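Long-range contacts in carbonic anhydrase (Synechocystis sp., PDB 5SWC), which catalyses the zinc-dependent reversible hydration of carbon dioxide and supplies CO2 to RuBisCO inside the carboxysome: residues I53-S59 with L76-A82; M100-V105 with Y184-R190; V114-S118 with I202-E206; L178-Q182 with A229-D234. One frame throughout, in Å; residues are numbered along the deposited sequence. Where two conformers were deposited one is given.

Contact 1 of 4, residues I53-S59 with L76-A82; sequences ILFICCS and LFVIRNA. With ZN (zinc ion), chain G.
R80 places CG beside its backbone N (chi1 -59°) and then bends at the CG-CD bond (chi3 68°), which swings the guanidinium across to the carbonyl of C58. Gripping side-on, NE and NH2 both donate to C58 O, each at 2.9 Å; NH2 lies in the carbonyl plane and NE above it. On the way the arginine passes C57, whose SG lies 3.6 Å from R80 NE. With an alanine in place of the arginine, C58 O is likely to lose both donors, leaving the metal-binding cysteine less firmly positioned. C58 SG binds the zinc ion at 2.3 Å, with H117, C120 and a water completing the site. The two strands are parallel neighbours in a beta-alpha-beta unit connected through helix 65-69; strand 76-81 is one of the two outermost in the chain's sheet. Alternating backbone bonds run from F77 N to I53 O as far as C57 N to I79 O, after which N81 N to C57 O is weak. On the sheet face turned to helix 95-106, L54 CD1 meets the edge of the F77 ring, 3.7 Å from F77 CD2, and also touches I79 CD1. S59 N donates to N81 O, while S59 OG bonds to V78 O of the second subunit.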
loop_
_atom_site.group_PDB
_atom_site.type_symbol
_atom_site.label_atom_id
_atom_site.label_comp_id
_atom_site.label_asym_id
_atom_site.label_seq_id
_atom_site.Cartn_x
_atom_site.Cartn_y
_atom_site.Cartn_z
ATOM N N ILE A 53 19.896 -20.995 -14.055
ATOM C CA ILE A 53 20.253 -19.586 -13.866
ATOM C C ILE A 53 19.037 -18.684 -13.934
ATOM O O ILE A 53 18.188 -18.832 -14.827
ATOM C CB ILE A 53 21.289 -19.133 -14.909
ATOM C CG1 ILE A 53 22.527 -20.038 -14.803
ATOM C CG2 ILE A 53 21.610 -17.627 -14.752
ATOM C CD1 ILE A 53 23.581 -19.758 -15.736
ATOM N N LEU A 54 18.898 -17.757 -12.959
ATOM C CA LEU A 54 17.933 -16.680 -12.985
ATOM C C LEU A 54 18.648 -15.433 -13.492
ATOM O O LEU A 54 19.653 -14.995 -12.913
ATOM C CB LEU A 54 17.374 -16.404 -11.591
ATOM C CG LEU A 54 16.584 -15.098 -11.422
ATOM C CD1 LEU A 54 15.372 -14.998 -12.320
ATOM C CD2 LEU A 54 16.154 -14.895 -9.937
ATOM N N PHE A 55 18.216 -14.959 -14.653
ATOM C CA PHE A 55 18.887 -13.840 -15.336
ATOM C C PHE A 55 17.945 -12.666 -15.341
ATOM O O PHE A 55 16.863 -12.723 -15.901
ATOM C CB PHE A 55 19.263 -14.269 -16.787
ATOM C CG PHE A 55 20.344 -13.473 -17.414
ATOM C CD1 PHE A 55 20.068 -12.273 -18.043
ATOM C CD2 PHE A 55 21.626 -13.949 -17.420
ATOM C CE1 PHE A 55 21.099 -11.543 -18.622
ATOM C CE2 PHE A 55 22.661 -13.208 -18.005
ATOM C CZ PHE A 55 22.354 -12.012 -18.598
ATOM N N ILE A 56 18.341 -11.581 -14.683
ATOM C CA ILE A 56 17.545 -10.371 -14.546
ATOM C C ILE A 56 18.171 -9.332 -15.431
ATOM O O ILE A 56 19.371 -9.024 -15.259
ATOM C CB ILE A 56 17.536 -9.888 -13.077
ATOM C CG1 ILE A 56 16.935 -10.933 -12.170
ATOM C CG2 ILE A 56 16.848 -8.534 -12.956
ATOM C CD1 ILE A 56 17.380 -10.866 -10.716
ATOM N N CYS A 57 17.442 -8.789 -16.393
ATOM C CA CYS A 57 18.037 -7.816 -17.276
ATOM C C CYS A 57 17.038 -6.779 -17.738
ATOM O O CYS A 57 15.862 -6.826 -17.371
ATOM C CB CYS A 57 18.702 -8.537 -18.445
ATOM S SG CYS A 57 17.635 -9.263 -19.662
ATOM N N CYS A 58 17.486 -5.811 -18.499
ATOM C CA CYS A 58 16.601 -4.753 -18.932
ATOM C C CYS A 58 15.713 -5.164 -20.068
ATOM O O CYS A 58 16.069 -5.993 -20.906
ATOM C CB CYS A 58 17.440 -3.521 -19.311
ATOM S SG CYS A 58 16.485 -1.979 -19.588
ATOM N N SER A 59 14.556 -4.532 -20.143
ATOM C CA SER A 59 13.616 -4.672 -21.271
ATOM C C SER A 59 14.147 -4.142 -22.580
ATOM O O SER A 59 13.647 -4.472 -23.643
ATOM C CB SER A 59 12.319 -3.949 -20.947
ATOM O OG SER A 59 11.651 -4.505 -19.846
ATOM N N LEU A 76 17.893 -20.398 -19.201
ATOM C CA LEU A 76 17.785 -19.124 -18.462
ATOM C C LEU A 76 16.345 -18.813 -18.166
ATOM O O LEU A 76 15.528 -18.670 -19.090
ATOM C CB LEU A 76 18.346 -17.965 -19.294
ATOM C CG LEU A 76 19.802 -18.085 -19.778
ATOM C CD1 LEU A 76 20.200 -16.766 -20.437
ATOM C CD2 LEU A 76 20.753 -18.418 -18.653
ATOM N N PHE A 77 16.033 -18.683 -16.881
ATOM C CA PHE A 77 14.720 -18.168 -16.442
ATOM C C PHE A 77 14.925 -16.664 -16.330
ATOM O O PHE A 77 15.851 -16.234 -15.631
ATOM C CB PHE A 77 14.368 -18.795 -15.105
ATOM C CG PHE A 77 13.025 -18.421 -14.563
ATOM C CD1 PHE A 77 11.918 -19.217 -14.784
ATOM C CD2 PHE A 77 12.871 -17.292 -13.760
ATOM C CE1 PHE A 77 10.679 -18.869 -14.241
ATOM C CE2 PHE A 77 11.592 -16.973 -13.195
ATOM C CZ PHE A 77 10.555 -17.761 -13.439
ATOM N N VAL A 78 14.130 -15.856 -17.005
ATOM C CA VAL A 78 14.487 -14.463 -17.263
ATOM C C VAL A 78 13.430 -13.494 -16.720
ATOM O O VAL A 78 12.231 -13.643 -17.009
ATOM C CB VAL A 78 14.685 -14.207 -18.755
ATOM C CG1 VAL A 78 15.020 -12.767 -19.000
ATOM C CG2 VAL A 78 15.791 -15.113 -19.312
ATOM N N ILE A 79 13.858 -12.490 -15.970
ATOM C CA ILE A 79 13.057 -11.352 -15.564
ATOM C C ILE A 79 13.513 -10.156 -16.357
ATOM O O ILE A 79 14.719 -9.895 -16.387
ATOM C CB ILE A 79 13.238 -11.080 -14.060
ATOM C CG1 ILE A 79 12.652 -12.232 -13.224
ATOM C CG2 ILE A 79 12.684 -9.727 -13.674
ATOM C CD1 ILE A 79 12.966 -12.146 -11.743
ATOM N N ARG A 80 12.601 -9.427 -17.005
ATOM C CA ARG A 80 12.981 -8.197 -17.683
ATOM C C ARG A 80 12.056 -7.069 -17.374
ATOM O O ARG A 80 10.835 -7.211 -17.476
ATOM C CB ARG A 80 12.987 -8.384 -19.218
ATOM C CG ARG A 80 13.951 -9.467 -19.652
ATOM C CD ARG A 80 14.109 -9.650 -21.144
ATOM N NE ARG A 80 14.765 -8.497 -21.738
ATOM C CZ ARG A 80 15.089 -8.395 -23.028
ATOM N NH1 ARG A 80 14.886 -9.390 -23.877
ATOM N NH2 ARG A 80 15.604 -7.252 -23.457
ATOM N N ASN A 81 12.638 -5.949 -16.964
ATOM C CA ASN A 81 11.930 -4.706 -16.690
ATOM C C ASN A 81 12.807 -3.535 -17.076
ATOM O O ASN A 81 13.978 -3.747 -17.472
ATOM C CB ASN A 81 11.452 -4.646 -15.230
ATOM C CG ASN A 81 12.578 -4.693 -14.257
ATOM O OD1 ASN A 81 13.613 -4.105 -14.462
ATOM N ND2 ASN A 81 12.375 -5.393 -13.174
ATOM N N ALA A 82 12.290 -2.311 -16.983
ATOM C CA ALA A 82 13.073 -1.143 -17.412
ATOM C C ALA A 82 14.070 -0.820 -16.318
ATOM O O ALA A 82 13.746 -0.387 -15.218
ATOM C CB ALA A 82 12.162 0.036 -17.698
HETATM ZN ZN ZN G . 18.111 -0.421 -19.992
HETATM O O HOH W 1 17.480 0.805 -21.556
#

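Contact 2 of 4, residues M100-V105 with Y184-R190; sequences MEYALV and YPAIHSR. With FMT (formic acid), chain K.
Segments 100-105 and 184-190 touch through M100, L104, V105 and their partners Y184, A186, I187 and R190, the helix axes 10.2 Å apart at closest approach and inclined by 35°. M100 is bent at chi2 and chi3, which in the conformer given brings its CE methyl up to Y184 CD2, obliquely to the ring, while SD rests against I187 CD1. One turn on, L104 crosses I187 at about a right angle, CD2 lying 3.5 Å from I187 CG1; the same methyl reaches A186 CB and the CD of R190. V105 CG2 adds a second methyl against A186 CB. The R190 chain runs extended from CG to NE past L104, and its guanidinium lays one face over the L104 carbonyl carbon. R190 NH1 donates to A186 O at 3.1 Å, which probably helps to hold the guanidinium in place, and a water links L104 O to R190 NE, weakly on the arginine side. No direct hydrogen bond joins the two segments. Formic acid, probably from the crystallisation liquor, sits at the start of helix 185-190: A186 N donates to its O1 at 2.9 Å, and E101 OE2 lies 2.5 Å from its O2. Y184 occupies the N-cap position, its OH bonded to P87 O. Beneath the pair, L104 and I187 both rest on I112 of strand 111-117, while P137 and L138 of the second subunit pack on E101 and Y184.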
loop_
_atom_site.group_PDB
_atom_site.type_symbol
_atom_site.label_atom_id
_atom_site.label_comp_id
_atom_site.label_asym_id
_atom_site.label_seq_id
_atom_site.Cartn_x
_atom_site.Cartn_y
_atom_site.Cartn_z
ATOM N N MET A 100 11.321 -14.240 -8.973
ATOM C CA MET A 100 12.538 -14.714 -8.319
ATOM C C MET A 100 12.187 -15.846 -7.357
ATOM O O MET A 100 12.863 -16.877 -7.323
ATOM C CB MET A 100 13.240 -13.538 -7.601
ATOM C CG MET A 100 14.465 -13.893 -6.761
ATOM S SD MET A 100 14.078 -14.724 -5.179
ATOM C CE MET A 100 13.244 -13.394 -4.310
ATOM N N GLU A 101 11.114 -15.689 -6.585
ATOM C CA GLU A 101 10.717 -16.726 -5.643
ATOM C C GLU A 101 10.380 -18.029 -6.360
ATOM O O GLU A 101 10.770 -19.118 -5.936
ATOM C CB GLU A 101 9.509 -16.268 -4.836
ATOM C CG GLU A 101 9.119 -17.253 -3.748
ATOM C CD GLU A 101 7.907 -16.791 -3.017
ATOM O OE1 GLU A 101 6.848 -16.905 -3.619
ATOM O OE2 GLU A 101 8.013 -16.288 -1.877
ATOM N N TYR A 102 9.668 -17.913 -7.469
ATOM C CA TYR A 102 9.376 -19.132 -8.250
ATOM C C TYR A 102 10.654 -19.824 -8.707
ATOM O O TYR A 102 10.796 -21.042 -8.575
ATOM C CB TYR A 102 8.464 -18.796 -9.426
ATOM C CG TYR A 102 7.925 -20.018 -10.116
ATOM C CD1 TYR A 102 6.882 -20.750 -9.567
ATOM C CD2 TYR A 102 8.503 -20.486 -11.272
ATOM C CE1 TYR A 102 6.417 -21.913 -10.192
ATOM C CE2 TYR A 102 8.030 -21.611 -11.892
ATOM C CZ TYR A 102 7.001 -22.319 -11.365
ATOM O OH TYR A 102 6.571 -23.481 -12.007
ATOM N N ALA A 103 11.570 -19.046 -9.228
ATOM C CA ALA A 103 12.847 -19.584 -9.719
ATOM C C ALA A 103 13.647 -20.312 -8.614
ATOM O O ALA A 103 14.198 -21.397 -8.811
ATOM C CB ALA A 103 13.656 -18.453 -10.327
ATOM N N LEU A 104 13.719 -19.689 -7.443
ATOM C CA LEU A 104 14.507 -20.255 -6.357
ATOM C C LEU A 104 13.805 -21.389 -5.649
ATOM O O LEU A 104 14.425 -22.411 -5.341
ATOM C CB LEU A 104 14.861 -19.159 -5.347
ATOM C CG LEU A 104 16.221 -18.511 -5.542
ATOM C CD1 LEU A 104 16.154 -17.648 -6.774
ATOM C CD2 LEU A 104 16.598 -17.675 -4.331
ATOM N N VAL A 105 12.506 -21.253 -5.399
ATOM C CA VAL A 105 11.793 -22.202 -4.570
ATOM C C VAL A 105 11.172 -23.344 -5.376
ATOM O O VAL A 105 11.292 -24.509 -5.002
ATOM C CB VAL A 105 10.722 -21.493 -3.727
ATOM C CG1 VAL A 105 9.978 -22.509 -2.899
ATOM C CG2 VAL A 105 11.403 -20.460 -2.825
ATOM N N TYR A 184 15.468 -10.589 0.477
ATOM C CA TYR A 184 14.392 -11.553 0.292
ATOM C C TYR A 184 14.632 -12.840 1.120
ATOM O O TYR A 184 15.754 -13.342 1.136
ATOM C CB TYR A 184 14.262 -11.933 -1.172
ATOM C CG TYR A 184 13.581 -10.859 -2.017
ATOM C CD1 TYR A 184 14.284 -9.754 -2.404
ATOM C CD2 TYR A 184 12.221 -10.913 -2.329
ATOM C CE1 TYR A 184 13.663 -8.747 -3.137
ATOM C CE2 TYR A 184 11.618 -9.929 -3.053
ATOM C CZ TYR A 184 12.338 -8.853 -3.437
ATOM O OH TYR A 184 11.666 -7.902 -4.190
ATOM N N PRO A 185 13.594 -13.359 1.757
ATOM C CA PRO A 185 13.763 -14.549 2.582
ATOM C C PRO A 185 14.425 -15.751 1.904
ATOM O O PRO A 185 15.313 -16.374 2.512
ATOM C CB PRO A 185 12.358 -14.873 3.043
ATOM C CG PRO A 185 11.676 -13.491 3.051
ATOM C CD PRO A 185 12.242 -12.797 1.888
ATOM N N ALA A 186 14.016 -16.070 0.688
ATOM C CA ALA A 186 14.549 -17.254 0.033
ATOM C C ALA A 186 16.026 -17.065 -0.242
ATOM O O ALA A 186 16.796 -18.062 -0.151
ATOM C CB ALA A 186 13.811 -17.501 -1.262
ATOM N N ILE A 187 16.435 -15.853 -0.595
ATOM C CA ILE A 187 17.833 -15.581 -0.866
ATOM C C ILE A 187 18.639 -15.610 0.421
ATOM O O ILE A 187 19.666 -16.262 0.498
ATOM C CB ILE A 187 17.942 -14.274 -1.581
ATOM C CG1 ILE A 187 17.368 -14.494 -2.993
ATOM C CG2 ILE A 187 19.368 -13.806 -1.668
ATOM C CD1 ILE A 187 17.417 -13.339 -3.906
ATOM N N HIS A 188 18.115 -14.967 1.465
ATOM C CA HIS A 188 18.834 -14.887 2.711
ATOM C C HIS A 188 19.064 -16.263 3.298
ATOM O O HIS A 188 20.169 -16.549 3.782
ATOM C CB HIS A 188 18.000 -14.014 3.639
ATOM C CG HIS A 188 18.663 -13.690 4.940
ATOM N ND1 HIS A 188 19.863 -13.011 5.009
ATOM C CD2 HIS A 188 18.284 -13.927 6.213
ATOM C CE1 HIS A 188 20.180 -12.842 6.290
ATOM N NE2 HIS A 188 19.247 -13.390 7.034
ATOM N N SER A 189 18.058 -17.125 3.257
ATOM C CA SER A 189 18.199 -18.445 3.820
ATOM C C SER A 189 19.208 -19.312 3.039
ATOM O O SER A 189 20.015 -20.020 3.603
ATOM C CB SER A 189 16.844 -19.102 3.848
ATOM O OG SER A 189 16.973 -20.402 4.348
ATOM N N ARG A 190 19.148 -19.207 1.720
ATOM C CA ARG A 190 20.033 -19.989 0.852
ATOM C C ARG A 190 21.475 -19.518 0.898
ATOM O O ARG A 190 22.397 -20.329 0.789
ATOM C CB ARG A 190 19.512 -19.988 -0.587
ATOM C CG ARG A 190 18.343 -20.891 -0.750
ATOM C CD ARG A 190 17.621 -20.732 -2.061
ATOM N NE ARG A 190 16.518 -21.677 -2.153
ATOM C CZ ARG A 190 15.361 -21.582 -1.509
ATOM N NH1 ARG A 190 15.100 -20.560 -0.676
ATOM N NH2 ARG A 190 14.466 -22.527 -1.697
HETATM C C FMT K . 10.932 -14.941 -1.255
HETATM O O1 FMT K . 12.040 -14.680 -0.836
HETATM O O2 FMT K . 10.290 -15.934 -0.866
HETATM O O HOH W 2 17.616 -22.384 -4.751
#

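Contact 3 of 4, residues V114-S118 with I202-E206; sequences VCGHS and IYRIE. With ZN (zinc ion), chain G.
The zinc site of this beta-class carbonic anhydrase takes its histidine from the end of strand 111-117, where H117 and S118 meet Y203 and I205 of the neighbouring strand and the turn after it. H117 NE2 binds the zinc ion at 2.1 Å, alongside C58, C120 and a water. With CG between the backbone N and the carbonyl carbon (chi1 70°), the ring is placed so that NE2 faces the metal while ND1 donates to S118 O at 2.7 Å, from above the carbonyl plane; this bond probably helps to fix the rotation of the ring. I205 lies alongside the histidine, its CD1 3.8 Å from H117 ND1. The strands are parallel and adjacent in the central mixed sheet, joined by Y203 N to G116 O at 2.8 Å and by S118 N to Y203 O. Beyond the last bridge, S118 OG takes over as acceptor for I205 N at 3.0 Å, a nearly straight bond of 169°, and a water connects the same hydroxyl to E206 N. Replacing S118 with an alanine would probably leave I205 N without its acceptor and the turn after the strand freer to shift beside H117. Y203 CB packs against C115 SG, and F42 of the second subunit lies against both Y203 and I205.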
loop_
_atom_site.group_PDB
_atom_site.type_symbol
_atom_site.label_atom_id
_atom_site.label_comp_id
_atom_site.label_asym_id
_atom_site.label_seq_id
_atom_site.Cartn_x
_atom_site.Cartn_y
_atom_site.Cartn_z
ATOM N N VAL A 114 22.251 -10.325 -12.056
ATOM C CA VAL A 114 21.651 -9.034 -12.345
ATOM C C VAL A 114 22.512 -8.419 -13.438
ATOM O O VAL A 114 23.694 -8.129 -13.210
ATOM C CB VAL A 114 21.622 -8.081 -11.140
ATOM C CG1 VAL A 114 21.018 -6.758 -11.537
ATOM C CG2 VAL A 114 20.851 -8.706 -9.977
ATOM N N CYS A 115 21.955 -8.238 -14.633
ATOM C CA CYS A 115 22.666 -7.731 -15.776
ATOM C C CYS A 115 22.095 -6.369 -16.179
ATOM O O CYS A 115 20.942 -6.246 -16.603
ATOM C CB CYS A 115 22.549 -8.742 -16.914
ATOM S SG CYS A 115 23.424 -8.249 -18.410
ATOM N N GLY A 116 22.909 -5.349 -16.054
ATOM C CA GLY A 116 22.648 -4.038 -16.613
ATOM C C GLY A 116 23.372 -3.885 -17.929
ATOM O O GLY A 116 24.038 -4.783 -18.371
ATOM N N HIS A 117 23.228 -2.729 -18.539
ATOM C CA HIS A 117 23.844 -2.517 -19.841
ATOM C C HIS A 117 24.102 -1.052 -20.129
ATOM O O HIS A 117 23.444 -0.156 -19.586
ATOM C CB HIS A 117 22.941 -3.110 -20.949
ATOM C CG HIS A 117 21.686 -2.317 -21.132
ATOM N ND1 HIS A 117 21.637 -1.249 -22.000
ATOM C CD2 HIS A 117 20.520 -2.295 -20.435
ATOM C CE1 HIS A 117 20.467 -0.644 -21.883
ATOM N NE2 HIS A 117 19.758 -1.245 -20.921
ATOM N N SER A 118 25.016 -0.822 -21.048
ATOM C CA SER A 118 25.414 0.530 -21.419
ATOM C C SER A 118 24.246 1.267 -22.053
ATOM O O SER A 118 23.403 0.679 -22.759
ATOM C CB SER A 118 26.633 0.516 -22.289
ATOM O OG SER A 118 26.404 -0.236 -23.473
ATOM N N ILE A 202 27.653 -6.119 -16.285
ATOM C CA ILE A 202 27.378 -4.965 -17.149
ATOM C C ILE A 202 27.647 -5.403 -18.588
ATOM O O ILE A 202 28.780 -5.768 -18.951
ATOM C CB ILE A 202 28.284 -3.777 -16.853
ATOM C CG1 ILE A 202 28.214 -3.315 -15.405
ATOM C CG2 ILE A 202 27.972 -2.618 -17.812
ATOM C CD1 ILE A 202 29.349 -2.354 -15.021
ATOM N N TYR A 203 26.597 -5.356 -19.426
ATOM C CA TYR A 203 26.743 -5.668 -20.858
ATOM C C TYR A 203 27.017 -4.374 -21.617
ATOM O O TYR A 203 26.206 -3.453 -21.647
ATOM C CB TYR A 203 25.474 -6.365 -21.354
ATOM C CG TYR A 203 25.346 -6.489 -22.856
ATOM C CD1 TYR A 203 26.388 -6.967 -23.637
ATOM C CD2 TYR A 203 24.164 -6.186 -23.484
ATOM C CE1 TYR A 203 26.258 -7.086 -25.012
ATOM C CE2 TYR A 203 24.020 -6.285 -24.858
ATOM C CZ TYR A 203 25.072 -6.744 -25.608
ATOM O OH TYR A 203 24.944 -6.881 -26.970
ATOM N N ARG A 204 28.204 -4.299 -22.214
ATOM C CA ARG A 204 28.642 -3.145 -23.010
ATOM C C ARG A 204 28.299 -3.426 -24.462
ATOM O O ARG A 204 28.956 -4.240 -25.141
ATOM C CB ARG A 204 30.136 -2.894 -22.802
ATOM C CG ARG A 204 30.422 -2.661 -21.375
ATOM C CD ARG A 204 31.848 -2.319 -21.108
ATOM N NE ARG A 204 32.128 -0.958 -21.536
ATOM C CZ ARG A 204 33.245 -0.579 -22.140
ATOM N NH1 ARG A 204 34.200 -1.478 -22.380
ATOM N NH2 ARG A 204 33.429 0.706 -22.472
ATOM N N ILE A 205 27.266 -2.754 -24.944
ATOM C CA ILE A 205 26.658 -3.079 -26.241
ATOM C C ILE A 205 27.630 -2.853 -27.400
ATOM O O ILE A 205 27.860 -3.753 -28.207
ATOM C CB ILE A 205 25.399 -2.234 -26.444
ATOM C CG1 ILE A 205 24.301 -2.585 -25.419
ATOM C CG2 ILE A 205 24.855 -2.430 -27.878
ATOM C CD1 ILE A 205 23.185 -1.610 -25.416
ATOM N N GLU A 206 28.210 -1.657 -27.535
ATOM C CA GLU A 206 29.114 -1.361 -28.648
ATOM C C GLU A 206 30.375 -2.211 -28.630
ATOM O O GLU A 206 30.889 -2.596 -29.676
ATOM C CB GLU A 206 29.491 0.127 -28.627
ATOM C CG GLU A 206 30.431 0.525 -29.750
ATOM C CD GLU A 206 30.761 2.013 -29.802
ATOM O OE1 GLU A 206 30.400 2.759 -28.859
ATOM O OE2 GLU A 206 31.452 2.414 -30.749
HETATM ZN ZN ZN G . 18.111 -0.421 -19.992
HETATM O O HOH W 3 28.239 0.406 -25.424
HETATM O O HOH W 1 17.480 0.805 -21.556
#

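Contact 4 of 4, residues L178-Q182 with A229-D234; sequences LKNLQ and ALEPED
K179 NZ reaches two carboxylates at once, forming salt bridges to D234 OD2 at 2.8 Å and E231 OE1 at 3.1 Å. It meets D234 on the anti side, tilted from the carboxylate plane, and E231 from above the plane, the lysine crossing both side chains at about a right angle. E231 OE1 and D234 OD2 stand only 3.1 Å apart, so the ammonium probably offsets their mutual repulsion. A bend at chi2 (-60°) lets the extended remainder of the lysine chain carry NZ to the two carboxylates. Nearer the core, L178 CD1 packs on A229 CB at 3.6 Å, and the L230 and Q182 side chains cross obliquely, L230 CD2 lying 3.9 Å from Q182 OE1. The contact thus ties the C-terminal end of helix 162-181 to the loop following strand 219-221, where D234 N donates to E231 O across the short 3-10 turn at 232-233. Outside this shell, E231 OE2 is held by Y213 OH. Q182 NE2 donates to L178 O at 3.0 Å; the acceptor lies in the Q182 amide plane, the donor above the carbonyl plane. A water bridges E231 O to Q182 OE1, weakly at the latter. L178, Q182 and L230 all rest on L198 of strand 197-204. K179 of the third subunit donates through NZ to Q182 OE1 and D234 O of this chain, and Q182 of the third subunit through NE2 to D234 OD1.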
loop_
_atom_site.group_PDB
_atom_site.type_symbol
_atom_site.label_atom_id
_atom_site.label_comp_id
_atom_site.label_asym_id
_atom_site.label_seq_id
_atom_site.Cartn_x
_atom_site.Cartn_y
_atom_site.Cartn_z
ATOM N N LEU A 178 21.698 -5.834 -6.088
ATOM C CA LEU A 178 22.272 -6.936 -5.319
ATOM C C LEU A 178 22.019 -6.771 -3.837
ATOM O O LEU A 178 21.756 -7.744 -3.143
ATOM C CB LEU A 178 23.772 -7.045 -5.626
ATOM C CG LEU A 178 24.031 -7.561 -7.036
ATOM C CD1 LEU A 178 25.405 -7.200 -7.465
ATOM C CD2 LEU A 178 23.821 -9.044 -7.149
ATOM N N LYS A 179 22.087 -5.551 -3.314
ATOM C CA LYS A 179 21.689 -5.314 -1.936
ATOM C C LYS A 179 20.202 -5.573 -1.727
ATOM O O LYS A 179 19.808 -6.181 -0.730
ATOM C CB LYS A 179 22.037 -3.887 -1.504
ATOM C CG LYS A 179 23.528 -3.507 -1.520
ATOM C CD LYS A 179 24.330 -4.374 -0.599
ATOM C CE LYS A 179 25.799 -3.963 -0.682
ATOM N NZ LYS A 179 26.542 -4.708 0.371
ATOM N N ASN A 180 19.369 -5.134 -2.661
ATOM C CA ASN A 180 17.944 -5.390 -2.571
ATOM C C ASN A 180 17.621 -6.876 -2.547
ATOM O O ASN A 180 16.774 -7.344 -1.756
ATOM C CB ASN A 180 17.215 -4.705 -3.716
ATOM C CG ASN A 180 17.278 -3.177 -3.648
ATOM O OD1 ASN A 180 17.691 -2.611 -2.641
ATOM N ND2 ASN A 180 16.839 -2.507 -4.716
ATOM N N LEU A 181 18.264 -7.647 -3.435
ATOM C CA LEU A 181 18.025 -9.071 -3.495
ATOM C C LEU A 181 18.290 -9.752 -2.143
ATOM O O LEU A 181 17.596 -10.713 -1.782
ATOM C CB LEU A 181 18.902 -9.676 -4.558
ATOM C CG LEU A 181 18.352 -9.548 -5.951
ATOM C CD1 LEU A 181 19.461 -9.824 -6.943
ATOM C CD2 LEU A 181 17.261 -10.509 -6.201
ATOM N N GLN A 182 19.301 -9.294 -1.432
ATOM C CA GLN A 182 19.707 -9.925 -0.190
ATOM C C GLN A 182 18.716 -9.722 0.944
ATOM O O GLN A 182 18.887 -10.271 2.023
ATOM C CB GLN A 182 21.086 -9.461 0.181
ATOM C CG GLN A 182 22.099 -10.091 -0.790
ATOM C CD GLN A 182 23.485 -9.620 -0.558
ATOM O OE1 GLN A 182 24.142 -10.039 0.361
ATOM N NE2 GLN A 182 23.947 -8.726 -1.410
ATOM N N ALA A 229 29.441 -11.528 -6.761
ATOM C CA ALA A 229 29.284 -10.140 -6.397
ATOM C C ALA A 229 29.178 -9.876 -4.914
ATOM O O ALA A 229 29.030 -8.707 -4.522
ATOM C CB ALA A 229 28.036 -9.599 -7.082
ATOM N N LEU A 230 29.185 -10.935 -4.122
ATOM C CA LEU A 230 29.012 -10.789 -2.685
ATOM C C LEU A 230 30.230 -10.125 -2.062
ATOM O O LEU A 230 31.356 -10.507 -2.318
ATOM C CB LEU A 230 28.758 -12.153 -2.054
ATOM C CG LEU A 230 27.504 -12.889 -2.532
ATOM C CD1 LEU A 230 27.452 -14.274 -1.901
ATOM C CD2 LEU A 230 26.265 -12.097 -2.189
ATOM N N GLU A 231 30.001 -9.124 -1.222
ATOM C CA GLU A 231 31.046 -8.424 -0.495
ATOM C C GLU A 231 31.245 -9.088 0.868
ATOM O O GLU A 231 30.336 -9.096 1.705
ATOM C CB GLU A 231 30.654 -6.952 -0.340
ATOM C CG GLU A 231 30.492 -6.281 -1.715
ATOM C CD GLU A 231 30.031 -4.830 -1.657
ATOM O OE1 GLU A 231 29.426 -4.393 -0.651
ATOM O OE2 GLU A 231 30.268 -4.092 -2.649
ATOM N N PRO A 232 32.442 -9.612 1.139
ATOM C CA PRO A 232 32.614 -10.402 2.364
ATOM C C PRO A 232 32.320 -9.650 3.648
ATOM O O PRO A 232 31.845 -10.239 4.641
ATOM C CB PRO A 232 34.104 -10.761 2.341
ATOM C CG PRO A 232 34.522 -10.624 0.955
ATOM C CD PRO A 232 33.655 -9.605 0.282
ATOM N N GLU A 233 32.572 -8.348 3.654
ATOM C CA GLU A 233 32.337 -7.572 4.877
ATOM C C GLU A 233 30.854 -7.403 5.204
ATOM O O GLU A 233 30.500 -7.022 6.324
ATOM C CB GLU A 233 33.015 -6.200 4.798
ATOM C CG GLU A 233 32.307 -5.180 3.900
ATOM C CD GLU A 233 32.675 -5.294 2.433
ATOM O OE1 GLU A 233 33.366 -6.258 2.036
ATOM O OE2 GLU A 233 32.264 -4.397 1.670
ATOM N N ASP A 234 29.983 -7.683 4.241
ATOM C CA ASP A 234 28.548 -7.558 4.461
ATOM C C ASP A 234 27.860 -8.908 4.502
ATOM O O ASP A 234 26.628 -8.983 4.377
ATOM C CB ASP A 234 27.922 -6.679 3.371
ATOM C CG ASP A 234 28.442 -5.279 3.408
ATOM O OD1 ASP A 234 28.771 -4.804 4.518
ATOM O OD2 ASP A 234 28.536 -4.660 2.333
HETATM O O HOH W 4 27.513 -9.843 1.253
#

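Contacts 1 and 3 are buried and belong to one sheet, in which strands 53-58 and 111-117 are neighbours; each brings a ligand to the same zinc ion, and both rely on parallel backbone bonding with polar side chains at the strand ends. Contacts 2 and 4 are partly buried and lie away from the metal: contact 2 joins two helices and is largely apolar, whereas contact 4 joins a helix end to a loop near the C-terminus and centres on charge. Helix 95-106 connects contact 2 to contact 1, M100 packing on L54 and A103 on F77. V114 of contact 3 touches L178 and L181 in segment 178-182, and I187 of contact 2 meets that same segment. The second subunit borders contacts 1, 2 and 3, the third contacts 2 and 4.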